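Local coordinates for protein D-threo-3-hydroxyaspartate dehydratase (Delftia, PDB 3WQC) that uses pyridoxal 5'-phosphate to remove ammonia from D-threo-3-hydroxyaspartate, giving oxaloacetate, and also dehydrates L-threo- and L-erythro-3-hydroxyaspartate and D-serine, at residues B[271-276]-B[352-357]. Residues are numbered along the deposited sequence; the frame is centred on the assembly and turned at random.
Sequences LATVIG and GTRLRI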
loop_
_atom_site.group_PDB
_atom_site.type_symbol
_atom_site.label_atom_id
_atom_site.label_comp_id
_atom_site.label_asym_id
_atom_site.label_seq_id
_atom_site.Cartn_x
_atom_site.Cartn_y
_atom_site.Cartn_z
ATOM N N LEU B 271 6.583 6.468 12.566
ATOM C CA LEU B 271 6.364 7.507 13.598
ATOM C C LEU B 271 4.920 7.970 13.481
ATOM O O LEU B 271 4.485 8.267 12.383
ATOM C CB LEU B 271 7.328 8.667 13.278
ATOM C CG LEU B 271 7.389 9.804 14.360
ATOM C CD1 LEU B 271 8.016 9.280 15.662
ATOM C CD2 LEU B 271 8.182 10.963 13.745
ATOM N N ALA B 272 4.164 8.019 14.613
ATOM C CA ALA B 272 2.756 8.327 14.582
ATOM C C ALA B 272 2.456 9.236 15.739
ATOM O O ALA B 272 3.164 9.170 16.741
ATOM C CB ALA B 272 1.918 7.026 14.699
ATOM N N THR B 273 1.403 10.002 15.627
ATOM C CA THR B 273 0.911 10.823 16.734
ATOM C C THR B 273 -0.431 10.340 17.234
ATOM O O THR B 273 -1.337 9.988 16.402
ATOM C CB THR B 273 0.730 12.309 16.231
ATOM O OG1 THR B 273 2.013 12.811 15.853
ATOM C CG2 THR B 273 0.228 13.241 17.329
ATOM N N VAL B 274 -0.657 10.422 18.588
ATOM C CA VAL B 274 -1.967 10.145 19.108
ATOM C C VAL B 274 -2.901 11.370 18.853
ATOM O O VAL B 274 -2.547 12.520 19.220
ATOM C CB VAL B 274 -1.858 9.915 20.636
ATOM C CG1 VAL B 274 -3.295 9.758 21.198
ATOM C CG2 VAL B 274 -1.093 8.600 20.895
ATOM N N ILE B 275 -4.027 11.153 18.154
ATOM C CA ILE B 275 -4.920 12.219 17.796
ATOM C C ILE B 275 -6.306 12.108 18.472
ATOM O O ILE B 275 -7.159 12.995 18.317
ATOM C CB ILE B 275 -5.112 12.295 16.246
ATOM C CG1 ILE B 275 -5.673 10.964 15.709
ATOM C CG2 ILE B 275 -3.776 12.628 15.573
ATOM C CD1 ILE B 275 -6.084 11.023 14.204
ATOM N N GLY B 276 -6.520 11.079 19.287
ATOM C CA GLY B 276 -7.822 10.964 19.956
ATOM C C GLY B 276 -7.905 9.689 20.747
ATOM O O GLY B 276 -6.924 8.923 20.793
ATOM N N GLY B 352 -1.378 13.979 21.314
ATOM C CA GLY B 352 -0.106 14.535 20.867
ATOM C C GLY B 352 1.137 13.726 21.164
ATOM O O GLY B 352 2.169 14.037 20.603
ATOM N N THR B 353 1.011 12.618 21.926
ATOM C CA THR B 353 2.135 11.644 22.161
ATOM C C THR B 353 2.599 11.064 20.832
ATOM O O THR B 353 1.738 10.720 19.976
ATOM C CB THR B 353 1.664 10.452 23.034
ATOM O OG1 THR B 353 1.193 10.952 24.252
ATOM C CG2 THR B 353 2.788 9.412 23.315
ATOM N N ARG B 354 3.906 11.042 20.664
ATOM C CA ARG B 354 4.509 10.373 19.473
ATOM C C ARG B 354 4.929 8.967 19.827
ATOM O O ARG B 354 5.562 8.716 20.908
ATOM C CB ARG B 354 5.720 11.143 18.983
ATOM C CG ARG B 354 5.290 12.431 18.363
ATOM C CD ARG B 354 6.414 13.251 17.851
ATOM N NE ARG B 354 5.679 14.304 17.125
ATOM C CZ ARG B 354 5.954 14.764 15.913
ATOM N NH1 ARG B 354 7.072 14.422 15.321
ATOM N NH2 ARG B 354 5.125 15.653 15.362
ATOM N N LEU B 355 4.637 8.032 18.929
ATOM C CA LEU B 355 4.919 6.584 19.131
ATOM C C LEU B 355 5.603 6.095 17.854
ATOM O O LEU B 355 5.617 6.798 16.844
ATOM C CB LEU B 355 3.612 5.830 19.272
ATOM C CG LEU B 355 2.790 6.165 20.481
ATOM C CD1 LEU B 355 1.434 5.510 20.384
ATOM C CD2 LEU B 355 3.559 5.795 21.770
ATOM N N ARG B 356 6.190 4.911 17.874
ATOM C CA ARG B 356 6.762 4.330 16.660
ATOM C C ARG B 356 6.116 2.946 16.496
ATOM O O ARG B 356 6.035 2.191 17.444
ATOM C CB ARG B 356 8.311 4.265 16.789
ATOM C CG ARG B 356 8.847 5.693 16.637
ATOM C CD ARG B 356 10.278 5.787 17.113
ATOM N NE ARG B 356 11.251 5.118 16.243
ATOM C CZ ARG B 356 12.564 5.142 16.502
ATOM N NH1 ARG B 356 13.392 4.520 15.660
ATOM N NH2 ARG B 356 13.045 5.734 17.621
ATOM N N ILE B 357 5.730 2.602 15.294
ATOM C CA ILE B 357 5.019 1.329 15.100
ATOM C C ILE B 357 5.869 0.400 14.246
ATOM O O ILE B 357 6.349 0.798 13.149
ATOM C CB ILE B 357 3.658 1.529 14.381
ATOM C CG1 ILE B 357 2.808 2.732 14.940
ATOM C CG2 ILE B 357 2.899 0.238 14.207
ATOM C CD1 ILE B 357 2.468 2.498 16.405
#
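Thr353 O is approached by two groups of strand 268-278: Val274 N donates a hydrogen bond of 2.8 Å to it, while Thr273 CA brings a CA-H...O contact to the same oxygen. Ala272 O is held in a similar way, taking the N-H of Leu355 (N-H...O angle 165°) and a weaker CA-H...O contact from Arg354 CA. Ala272 N returns a bond to Leu355 O, which makes Ala272 and Leu355 an antiparallel hydrogen-bonded pair between the non-hydrogen-bonded pairs Leu271-Arg356 and Thr273-Arg354. The pairing illustrates how neighbouring strands are joined in the mixed beta-sheet of the putative serine dehydratase domain, away from the cofactor site in the TIM-barrel-like part. It already begins before strand 354-358, at Gly352 and Thr353, where Gly352 gives its N-H to Val274 O at 2.8 Å.

Val274 points toward the other segment, its CG2 meeting Leu355 CD1 at 4.0 Å and also resting against Thr353 CB, the Val274 and Thr353 side chains lying side by side. On the face of Leu271, Thr273 and both arginines, Leu271 CD1 packs on Arg356 CG at 3.8 Å while Leu271 CD2 comes obliquely to Arg354 NH1. The extended Arg354 chain (chi2 -180°, chi3 171°) runs past Thr273 OG1 and delivers NH1 to the carbonyls of Leu15 and Leu18; Thr273 OG1 itself hydrogen-bonds Thr20 OG1. His100 of the second subunit packs on both Thr273 and Arg354.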